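Local coordinates for Anapc5 protein (Xenopus laevis, PDB 5BPZ) that probably serves as a scaffolding subunit of the anaphase-promoting complex (APC/C), a ubiquitin ligase of the cell cycle, here represented by its helical N-terminal domain, at residues 29-37 / 152-160; 39-50 / 84-95. All coordinates share one frame; numbering follows the deposited sequence.

The modelled chain starts with a short lead and runs straight into helix 32-46, which both contacts share. Its later turns and the loop that follows take part in contact 2, pairing 39-50 with 84-95 once helices 52-67 and 73-83 have gone by. Its first turns wait much longer: contact 1 joins 29-37 to 152-160, on the last helix, 146-164, so the smaller loop lies wholly within the larger. The two centres are about 17 Å apart, on opposite sides of the chain's centre, yet the contacts touch where Ser36 meets Ile95 and Phe160 meets His92 and Ile95. Helices 32-46, 85-99 and 146-164 are thereby tied together in one all-helical domain.

Contact 1 (29-37 / 152-160); sequences WVTPYKISV and LYTSLQQYF. With EDO (1,2-ethanediol), chain B.
Pro32 is the knob here: its ring sits among Leu152, Ser155, Leu156 and Tyr159, with CG 3.5 Å from Ser155 O and CB 3.5 Å from Tyr159 CG. The Tyr159 side chain leaves its helix with CG anti to the backbone N (chi1 -174°), which carries the ring along the first turn of helix 32-46. One face takes Pro32 C and Tyr33 N near its rim; the other faces O1 of an ethanediol, probably from the crystallisation liquor, which hydrogen-bonds the backbone O of Tyr159. Ser36 OG meets the ring edge, 3.3 Å from CE2 of Tyr159, while it hydrogen-bonds Pro32 O (2.7 Å). The two tyrosine side chains run alongside one another in the same direction, and Tyr159 OH reaches the edge of the Tyr33 ring, 3.6 Å from Tyr33 CD1. That hydroxyl is bonded to Met71 O, and Tyr33 OH to Leu65 O. On the other flank Ile35 and Leu152 meet tip to tip, CD1 of each 3.8 Å apart, and the Val30 side chain crosses that of Leu152 at about a right angle, its CG1 against Leu152 CD2. With the axes at -78°, this is nearly perpendicular knobs-into-holes packing of the first and last helices in an all-helical domain.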
loop_
_atom_site.group_PDB
_atom_site.type_symbol
_atom_site.label_atom_id
_atom_site.label_comp_id
_atom_site.label_asym_id
_atom_site.label_seq_id
_atom_site.Cartn_x
_atom_site.Cartn_y
_atom_site.Cartn_z
ATOM N N TRP A 29 2.973 13.862 4.265
ATOM C CA TRP A 29 3.611 13.138 3.164
ATOM C C TRP A 29 3.021 11.731 2.964
ATOM O O TRP A 29 2.948 11.255 1.830
ATOM C CB TRP A 29 5.142 13.101 3.341
ATOM C CG TRP A 29 5.911 12.601 2.147
ATOM C CD1 TRP A 29 5.554 12.707 0.833
ATOM C CD2 TRP A 29 7.215 12.009 2.160
ATOM N NE1 TRP A 29 6.523 12.149 0.032
ATOM C CE2 TRP A 29 7.559 11.723 0.818
ATOM C CE3 TRP A 29 8.124 11.671 3.179
ATOM C CZ2 TRP A 29 8.773 11.118 0.469
ATOM C CZ3 TRP A 29 9.323 11.067 2.832
ATOM C CH2 TRP A 29 9.639 10.798 1.493
ATOM N N VAL A 30 2.594 11.080 4.061
ATOM C CA VAL A 30 1.958 9.762 4.032
ATOM C C VAL A 30 0.504 9.996 3.615
ATOM O O VAL A 30 -0.211 10.729 4.295
ATOM C CB VAL A 30 2.055 9.020 5.395
ATOM C CG1 VAL A 30 1.355 7.663 5.334
ATOM C CG2 VAL A 30 3.505 8.846 5.832
ATOM N N THR A 31 0.089 9.410 2.482
ATOM C CA THR A 31 -1.271 9.552 1.955
ATOM C C THR A 31 -1.924 8.170 1.738
ATOM O O THR A 31 -1.193 7.176 1.689
ATOM C CB THR A 31 -1.255 10.346 0.629
ATOM O OG1 THR A 31 -0.395 9.698 -0.305
ATOM C CG2 THR A 31 -0.866 11.814 0.801
ATOM N N PRO A 32 -3.275 8.081 1.548
ATOM C CA PRO A 32 -3.897 6.767 1.262
ATOM C C PRO A 32 -3.322 6.035 0.034
ATOM O O PRO A 32 -3.295 4.804 0.032
ATOM C CB PRO A 32 -5.380 7.094 1.082
ATOM C CG PRO A 32 -5.580 8.426 1.701
ATOM C CD PRO A 32 -4.289 9.160 1.585
ATOM N N TYR A 33 -2.827 6.774 -0.985
ATOM C CA TYR A 33 -2.176 6.162 -2.151
ATOM C C TYR A 33 -0.872 5.462 -1.717
ATOM O O TYR A 33 -0.602 4.336 -2.152
ATOM C CB TYR A 33 -1.868 7.207 -3.248
ATOM C CG TYR A 33 -0.902 6.688 -4.293
ATOM C CD1 TYR A 33 -1.320 5.791 -5.273
ATOM C CD2 TYR A 33 0.443 7.046 -4.266
ATOM C CE1 TYR A 33 -0.427 5.274 -6.205
ATOM C CE2 TYR A 33 1.348 6.529 -5.194
ATOM C CZ TYR A 33 0.903 5.655 -6.172
ATOM O OH TYR A 33 1.779 5.137 -7.090
ATOM N N LYS A 34 -0.061 6.152 -0.881
ATOM C CA LYS A 34 1.223 5.648 -0.375
ATOM C C LYS A 34 1.009 4.390 0.469
ATOM O O LYS A 34 1.803 3.464 0.364
ATOM C CB LYS A 34 1.970 6.723 0.438
ATOM C CG LYS A 34 2.389 7.953 -0.367
ATOM C CD LYS A 34 3.812 7.870 -0.896
ATOM C CE LYS A 34 4.456 9.231 -1.045
ATOM N NZ LYS A 34 3.834 10.045 -2.121
ATOM N N ILE A 35 -0.092 4.347 1.261
ATOM C CA ILE A 35 -0.506 3.204 2.095
ATOM C C ILE A 35 -0.815 2.014 1.180
ATOM O O ILE A 35 -0.366 0.891 1.432
ATOM C CB ILE A 35 -1.719 3.590 2.992
ATOM C CG1 ILE A 35 -1.288 4.584 4.105
ATOM C CG2 ILE A 35 -2.390 2.351 3.596
ATOM C CD1 ILE A 35 -2.497 5.320 4.855
ATOM N N SER A 36 -1.538 2.287 0.092
ATOM C CA SER A 36 -1.919 1.309 -0.925
ATOM C C SER A 36 -0.685 0.703 -1.616
ATOM O O SER A 36 -0.661 -0.490 -1.915
ATOM C CB SER A 36 -2.869 1.961 -1.920
ATOM O OG SER A 36 -3.993 2.479 -1.225
ATOM N N VAL A 37 0.363 1.513 -1.799
ATOM C CA VAL A 37 1.643 1.072 -2.366
ATOM C C VAL A 37 2.362 0.149 -1.356
ATOM O O VAL A 37 2.896 -0.889 -1.748
ATOM C CB VAL A 37 2.510 2.255 -2.853
ATOM C CG1 VAL A 37 3.896 1.781 -3.284
ATOM C CG2 VAL A 37 1.819 2.980 -4.008
ATOM N N LEU A 152 -5.588 10.825 8.609
ATOM C CA LEU A 152 -5.030 9.916 7.608
ATOM C C LEU A 152 -5.959 8.716 7.408
ATOM O O LEU A 152 -6.209 8.322 6.263
ATOM C CB LEU A 152 -3.606 9.470 7.980
ATOM C CG LEU A 152 -2.927 8.451 7.053
ATOM C CD1 LEU A 152 -2.734 9.010 5.636
ATOM C CD2 LEU A 152 -1.625 7.961 7.657
ATOM N N TYR A 153 -6.488 8.158 8.512
ATOM C CA TYR A 153 -7.416 7.033 8.455
ATOM C C TYR A 153 -8.744 7.418 7.796
ATOM O O TYR A 153 -9.275 6.616 7.028
ATOM C CB TYR A 153 -7.636 6.392 9.841
ATOM C CG TYR A 153 -8.577 5.206 9.791
ATOM C CD1 TYR A 153 -8.216 4.030 9.134
ATOM C CD2 TYR A 153 -9.863 5.289 10.323
ATOM C CE1 TYR A 153 -9.098 2.957 9.034
ATOM C CE2 TYR A 153 -10.755 4.221 10.228
ATOM C CZ TYR A 153 -10.372 3.063 9.571
ATOM O OH TYR A 153 -11.241 2.009 9.463
ATOM N N THR A 154 -9.267 8.635 8.067
ATOM C CA THR A 154 -10.519 9.092 7.444
ATOM C C THR A 154 -10.295 9.288 5.937
ATOM O O THR A 154 -11.121 8.842 5.137
ATOM C CB THR A 154 -11.149 10.305 8.166
ATOM O OG1 THR A 154 -10.344 11.470 7.979
ATOM C CG2 THR A 154 -11.409 10.049 9.658
ATOM N N SER A 155 -9.133 9.874 5.558
ATOM C CA SER A 155 -8.710 10.071 4.163
ATOM C C SER A 155 -8.652 8.733 3.433
ATOM O O SER A 155 -9.011 8.666 2.258
ATOM C CB SER A 155 -7.334 10.731 4.099
ATOM O OG SER A 155 -7.391 12.067 4.569
ATOM N N LEU A 156 -8.199 7.675 4.141
ATOM C CA LEU A 156 -8.084 6.319 3.620
ATOM C C LEU A 156 -9.460 5.724 3.351
ATOM O O LEU A 156 -9.653 5.072 2.319
ATOM C CB LEU A 156 -7.269 5.435 4.576
ATOM C CG LEU A 156 -7.130 3.957 4.200
ATOM C CD1 LEU A 156 -6.211 3.762 2.999
ATOM C CD2 LEU A 156 -6.660 3.163 5.378
ATOM N N GLN A 157 -10.399 5.928 4.285
ATOM C CA GLN A 157 -11.781 5.470 4.140
ATOM C C GLN A 157 -12.432 6.134 2.925
ATOM O O GLN A 157 -13.042 5.430 2.133
ATOM C CB GLN A 157 -12.583 5.753 5.403
ATOM C CG GLN A 157 -12.195 4.863 6.576
ATOM C CD GLN A 157 -13.019 5.206 7.783
ATOM O OE1 GLN A 157 -13.034 6.350 8.245
ATOM N NE2 GLN A 157 -13.727 4.224 8.315
ATOM N N GLN A 158 -12.239 7.466 2.739
ATOM C CA GLN A 158 -12.762 8.235 1.594
ATOM C C GLN A 158 -12.115 7.776 0.284
ATOM O O GLN A 158 -12.784 7.737 -0.745
ATOM C CB GLN A 158 -12.515 9.743 1.775
ATOM C CG GLN A 158 -13.356 10.410 2.855
ATOM C CD GLN A 158 -12.941 11.847 3.095
ATOM O OE1 GLN A 158 -11.797 12.150 3.471
ATOM N NE2 GLN A 158 -13.880 12.767 2.929
ATOM N N TYR A 159 -10.807 7.464 0.325
ATOM C CA TYR A 159 -10.022 6.968 -0.814
ATOM C C TYR A 159 -10.620 5.657 -1.296
ATOM O O TYR A 159 -10.856 5.511 -2.489
ATOM C CB TYR A 159 -8.554 6.761 -0.393
ATOM C CG TYR A 159 -7.596 6.379 -1.506
ATOM C CD1 TYR A 159 -7.231 7.302 -2.483
ATOM C CD2 TYR A 159 -6.947 5.144 -1.500
ATOM C CE1 TYR A 159 -6.304 6.979 -3.471
ATOM C CE2 TYR A 159 -5.991 4.822 -2.466
ATOM C CZ TYR A 159 -5.686 5.739 -3.459
ATOM O OH TYR A 159 -4.770 5.435 -4.432
ATOM N N PHE A 160 -10.903 4.723 -0.366
ATOM C CA PHE A 160 -11.518 3.445 -0.716
ATOM C C PHE A 160 -12.956 3.632 -1.204
ATOM O O PHE A 160 -13.342 3.012 -2.192
ATOM C CB PHE A 160 -11.441 2.406 0.429
ATOM C CG PHE A 160 -12.134 1.125 0.029
ATOM C CD1 PHE A 160 -11.559 0.266 -0.902
ATOM C CD2 PHE A 160 -13.412 0.834 0.492
ATOM C CE1 PHE A 160 -12.251 -0.850 -1.373
ATOM C CE2 PHE A 160 -14.089 -0.302 0.050
ATOM C CZ PHE A 160 -13.515 -1.122 -0.902
HETATM C C1 EDO B . -10.359 6.405 -5.595
HETATM O O1 EDO B . -9.354 6.152 -4.648
HETATM C C2 EDO B . -10.509 5.264 -6.598
HETATM O O2 EDO B . -11.421 5.626 -7.596
#

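Contact 2 (39-50 / 84-95); sequences VLLSEMSKNTKI and CPNVSSSVHIRI
Arg94 starts out from its helix with CG anti to the backbone N (chi1 177°), then bends at chi2 and chi3, and the turn lays its guanidinium beside Glu43, whose own chain folds at chi2. The setting is knobs-into-holes packing between two helices of an all-helical domain, axes 9.3 Å apart: Glu43 sits among Val87, Ser90, Val91 and Arg94, while Arg94 fits among Val39, Ser42, Glu43 and Lys46. The salt bridge is side-on, yet NE and NH2 of Arg94 both go to one oxygen, OE2. NE lies 2.9 Å from Glu43 OE2, on the anti side and out of the carboxylate plane; NH2 approaches nearly along the C-O bond. Carboxylate and guanidinium planes stand almost perpendicular, at 87°. At the guanidinium edge Ser42 OG accepts a weak bond from NH2, and over one face comes Lys46 NZ, which forms a longer salt bridge with the same Glu43 OE2. That shared carboxylate probably offsets the closeness of the two cations.

Deeper in, Val91 CG2 rests 3.7 Å from Leu40 CA, and the Val91 side chain passes that of Glu43 in the opposite direction. The Leu40 side chain crosses Val87 at about a right angle, its CD1 3.9 Å from Val87 CG2, and Val80 of helix 73-83 backs both residues. Val39 CG1 packs on Arg94 CG, with Phe109 of helix 103-114 touching both side chains.

Beyond the end of helix 32-46, Asn47 makes an Asx turn, its OD1 taking the backbone N of Lys49. Its ND2 lies 3.4 Å from Val87 CG1, and the amide planes of Asn47 and Asn86 stand 80° apart. One water accepts weakly from both amides, 2.8 Å from Asn86 ND2 and 3.3 Å from Asn47 ND2.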
loop_
_atom_site.group_PDB
_atom_site.type_symbol
_atom_site.label_atom_id
_atom_site.label_comp_id
_atom_site.label_asym_id
_atom_site.label_seq_id
_atom_site.Cartn_x
_atom_site.Cartn_y
_atom_site.Cartn_z
ATOM N N VAL A 39 0.797 -1.682 0.931
ATOM C CA VAL A 39 -0.063 -2.881 0.875
ATOM C C VAL A 39 0.390 -3.727 -0.337
ATOM O O VAL A 39 0.563 -4.940 -0.208
ATOM C CB VAL A 39 -1.574 -2.500 0.784
ATOM C CG1 VAL A 39 -2.433 -3.688 0.355
ATOM C CG2 VAL A 39 -2.082 -1.913 2.103
ATOM N N LEU A 40 0.600 -3.073 -1.496
ATOM C CA LEU A 40 1.075 -3.741 -2.696
ATOM C C LEU A 40 2.457 -4.379 -2.478
ATOM O O LEU A 40 2.651 -5.540 -2.847
ATOM C CB LEU A 40 1.077 -2.786 -3.894
ATOM C CG LEU A 40 1.803 -3.251 -5.158
ATOM C CD1 LEU A 40 1.128 -4.468 -5.777
ATOM C CD2 LEU A 40 1.896 -2.135 -6.151
ATOM N N LEU A 41 3.387 -3.642 -1.851
ATOM C CA LEU A 41 4.723 -4.171 -1.574
ATOM C C LEU A 41 4.639 -5.363 -0.632
ATOM O O LEU A 41 5.278 -6.381 -0.884
ATOM C CB LEU A 41 5.662 -3.088 -1.022
ATOM C CG LEU A 41 6.111 -2.023 -2.029
ATOM C CD1 LEU A 41 6.704 -0.805 -1.298
ATOM C CD2 LEU A 41 7.106 -2.596 -3.039
ATOM N N SER A 42 3.773 -5.277 0.384
ATOM C CA SER A 42 3.554 -6.366 1.338
ATOM C C SER A 42 2.983 -7.616 0.641
ATOM O O SER A 42 3.522 -8.714 0.818
ATOM C CB SER A 42 2.636 -5.908 2.461
ATOM O OG SER A 42 2.418 -6.949 3.395
ATOM N N GLU A 43 1.912 -7.433 -0.170
ATOM C CA GLU A 43 1.256 -8.504 -0.915
ATOM C C GLU A 43 2.169 -9.141 -1.949
ATOM O O GLU A 43 2.068 -10.345 -2.190
ATOM C CB GLU A 43 -0.062 -8.027 -1.548
ATOM C CG GLU A 43 -1.166 -7.755 -0.525
ATOM C CD GLU A 43 -1.407 -8.856 0.491
ATOM O OE1 GLU A 43 -1.623 -10.018 0.073
ATOM O OE2 GLU A 43 -1.340 -8.564 1.708
ATOM N N MET A 44 3.080 -8.352 -2.529
ATOM C CA MET A 44 4.036 -8.869 -3.504
ATOM C C MET A 44 5.032 -9.824 -2.841
ATOM O O MET A 44 5.322 -10.872 -3.407
ATOM C CB MET A 44 4.775 -7.730 -4.211
ATOM C CG MET A 44 4.029 -7.194 -5.404
ATOM S SD MET A 44 4.700 -5.605 -5.959
ATOM C CE MET A 44 6.119 -6.196 -6.920
ATOM N N SER A 45 5.535 -9.478 -1.638
ATOM C CA SER A 45 6.501 -10.317 -0.936
ATOM C C SER A 45 5.893 -11.625 -0.426
ATOM O O SER A 45 6.594 -12.617 -0.331
ATOM C CB SER A 45 7.188 -9.546 0.191
ATOM O OG SER A 45 6.258 -9.080 1.153
ATOM N N LYS A 46 4.596 -11.628 -0.145
ATOM C CA LYS A 46 3.850 -12.768 0.390
ATOM C C LYS A 46 3.321 -13.726 -0.682
ATOM O O LYS A 46 2.953 -14.849 -0.342
ATOM C CB LYS A 46 2.674 -12.259 1.252
ATOM C CG LYS A 46 3.090 -11.648 2.588
ATOM C CD LYS A 46 2.025 -10.700 3.146
ATOM C CE LYS A 46 1.032 -11.382 4.057
ATOM N NZ LYS A 46 -0.090 -10.482 4.435
ATOM N N ASN A 47 3.224 -13.278 -1.947
ATOM C CA ASN A 47 2.676 -14.053 -3.071
ATOM C C ASN A 47 3.246 -15.486 -3.147
ATOM O O ASN A 47 4.426 -15.674 -3.415
ATOM C CB ASN A 47 2.887 -13.294 -4.390
ATOM C CG ASN A 47 2.086 -13.780 -5.580
ATOM O OD1 ASN A 47 1.509 -14.875 -5.596
ATOM N ND2 ASN A 47 2.085 -12.975 -6.639
ATOM N N THR A 48 2.401 -16.478 -2.878
ATOM C CA THR A 48 2.788 -17.893 -2.878
ATOM C C THR A 48 2.755 -18.529 -4.289
ATOM O O THR A 48 3.136 -19.686 -4.440
ATOM C CB THR A 48 1.874 -18.684 -1.917
ATOM O OG1 THR A 48 0.535 -18.607 -2.407
ATOM C CG2 THR A 48 1.942 -18.181 -0.466
ATOM N N LYS A 49 2.288 -17.788 -5.306
ATOM C CA LYS A 49 2.111 -18.323 -6.659
ATOM C C LYS A 49 3.220 -17.960 -7.645
ATOM O O LYS A 49 3.194 -18.439 -8.782
ATOM C CB LYS A 49 0.731 -17.936 -7.211
ATOM C CG LYS A 49 -0.421 -18.526 -6.395
ATOM C CD LYS A 49 -1.760 -18.199 -7.006
ATOM C CE LYS A 49 -2.893 -18.691 -6.143
ATOM N NZ LYS A 49 -4.214 -18.301 -6.700
ATOM N N ILE A 50 4.217 -17.174 -7.211
ATOM C CA ILE A 50 5.374 -16.822 -8.039
ATOM C C ILE A 50 6.668 -17.052 -7.264
ATOM O O ILE A 50 6.684 -16.989 -6.031
ATOM C CB ILE A 50 5.299 -15.411 -8.696
ATOM C CG1 ILE A 50 5.441 -14.283 -7.662
ATOM C CG2 ILE A 50 4.031 -15.237 -9.575
ATOM C CD1 ILE A 50 5.900 -12.994 -8.261
ATOM N N CYS A 84 0.752 -7.950 -12.034
ATOM C CA CYS A 84 0.571 -8.919 -10.947
ATOM C C CYS A 84 -0.943 -9.255 -10.854
ATOM O O CYS A 84 -1.615 -8.754 -9.949
ATOM C CB CYS A 84 1.093 -8.357 -9.624
ATOM S SG CYS A 84 2.746 -7.613 -9.695
ATOM N N PRO A 85 -1.523 -10.043 -11.788
ATOM C CA PRO A 85 -2.981 -10.295 -11.736
ATOM C C PRO A 85 -3.509 -10.926 -10.444
ATOM O O PRO A 85 -4.640 -10.632 -10.056
ATOM C CB PRO A 85 -3.235 -11.189 -12.952
ATOM C CG PRO A 85 -2.070 -10.970 -13.847
ATOM C CD PRO A 85 -0.909 -10.732 -12.942
ATOM N N ASN A 86 -2.676 -11.745 -9.765
ATOM C CA ASN A 86 -3.000 -12.406 -8.496
ATOM C C ASN A 86 -3.220 -11.381 -7.372
ATOM O O ASN A 86 -4.336 -11.275 -6.848
ATOM C CB ASN A 86 -1.881 -13.380 -8.060
ATOM C CG ASN A 86 -1.349 -14.337 -9.106
ATOM O OD1 ASN A 86 -2.073 -15.177 -9.650
ATOM N ND2 ASN A 86 -0.039 -14.309 -9.317
ATOM N N VAL A 87 -2.165 -10.601 -7.047
ATOM C CA VAL A 87 -2.124 -9.664 -5.924
ATOM C C VAL A 87 -3.060 -8.454 -6.078
ATOM O O VAL A 87 -3.391 -7.875 -5.058
ATOM C CB VAL A 87 -0.686 -9.209 -5.500
ATOM C CG1 VAL A 87 0.267 -10.387 -5.349
ATOM C CG2 VAL A 87 -0.107 -8.154 -6.422
ATOM N N SER A 88 -3.478 -8.065 -7.300
ATOM C CA SER A 88 -4.376 -6.909 -7.497
ATOM C C SER A 88 -5.622 -6.954 -6.601
ATOM O O SER A 88 -5.920 -5.963 -5.922
ATOM C CB SER A 88 -4.774 -6.764 -8.961
ATOM O OG SER A 88 -5.465 -7.918 -9.412
ATOM N N SER A 89 -6.299 -8.126 -6.548
ATOM C CA SER A 89 -7.487 -8.343 -5.726
ATOM C C SER A 89 -7.134 -8.333 -4.256
ATOM O O SER A 89 -7.867 -7.745 -3.465
ATOM C CB SER A 89 -8.176 -9.656 -6.097
ATOM O OG SER A 89 -8.745 -9.594 -7.395
ATOM N N SER A 90 -6.018 -8.978 -3.885
ATOM C CA SER A 90 -5.547 -9.070 -2.506
ATOM C C SER A 90 -5.234 -7.692 -1.951
ATOM O O SER A 90 -5.503 -7.430 -0.780
ATOM C CB SER A 90 -4.317 -9.966 -2.416
ATOM O OG SER A 90 -4.593 -11.256 -2.932
ATOM N N VAL A 91 -4.661 -6.820 -2.790
ATOM C CA VAL A 91 -4.328 -5.436 -2.458
ATOM C C VAL A 91 -5.641 -4.684 -2.214
ATOM O O VAL A 91 -5.799 -4.057 -1.164
ATOM C CB VAL A 91 -3.469 -4.772 -3.571
ATOM C CG1 VAL A 91 -3.379 -3.260 -3.389
ATOM C CG2 VAL A 91 -2.079 -5.384 -3.626
ATOM N N HIS A 92 -6.584 -4.795 -3.175
ATOM C CA HIS A 92 -7.897 -4.154 -3.140
ATOM C C HIS A 92 -8.709 -4.507 -1.881
ATOM O O HIS A 92 -9.202 -3.599 -1.205
ATOM C CB HIS A 92 -8.677 -4.448 -4.435
ATOM C CG HIS A 92 -10.032 -3.817 -4.477
ATOM N ND1 HIS A 92 -10.190 -2.461 -4.687
ATOM C CD2 HIS A 92 -11.251 -4.378 -4.296
ATOM C CE1 HIS A 92 -11.494 -2.244 -4.646
ATOM N NE2 HIS A 92 -12.172 -3.363 -4.402
ATOM N N ILE A 93 -8.801 -5.814 -1.548
ATOM C CA ILE A 93 -9.545 -6.319 -0.384
ATOM C C ILE A 93 -8.847 -5.946 0.935
ATOM O O ILE A 93 -9.533 -5.737 1.933
ATOM C CB ILE A 93 -9.870 -7.857 -0.487
ATOM C CG1 ILE A 93 -10.559 -8.247 -1.830
ATOM C CG2 ILE A 93 -10.674 -8.381 0.716
ATOM C CD1 ILE A 93 -12.010 -7.739 -2.085
ATOM N N ARG A 94 -7.505 -5.865 0.950
ATOM C CA ARG A 94 -6.774 -5.488 2.167
ATOM C C ARG A 94 -7.099 -4.035 2.557
ATOM O O ARG A 94 -7.294 -3.756 3.740
ATOM C CB ARG A 94 -5.259 -5.697 2.007
ATOM C CG ARG A 94 -4.443 -5.252 3.218
ATOM C CD ARG A 94 -3.907 -6.418 4.018
ATOM N NE ARG A 94 -2.564 -6.773 3.572
ATOM C CZ ARG A 94 -1.479 -6.727 4.337
ATOM N NH1 ARG A 94 -1.573 -6.382 5.615
ATOM N NH2 ARG A 94 -0.297 -7.050 3.838
ATOM N N ILE A 95 -7.144 -3.125 1.564
ATOM C CA ILE A 95 -7.489 -1.717 1.774
ATOM C C ILE A 95 -8.955 -1.644 2.190
ATOM O O ILE A 95 -9.257 -1.004 3.194
ATOM C CB ILE A 95 -7.134 -0.836 0.539
ATOM C CG1 ILE A 95 -5.603 -0.753 0.380
ATOM C CG2 ILE A 95 -7.754 0.580 0.645
ATOM C CD1 ILE A 95 -5.163 -0.777 -1.075
HETATM O O HOH W 1 1.217 -11.830 -9.629
#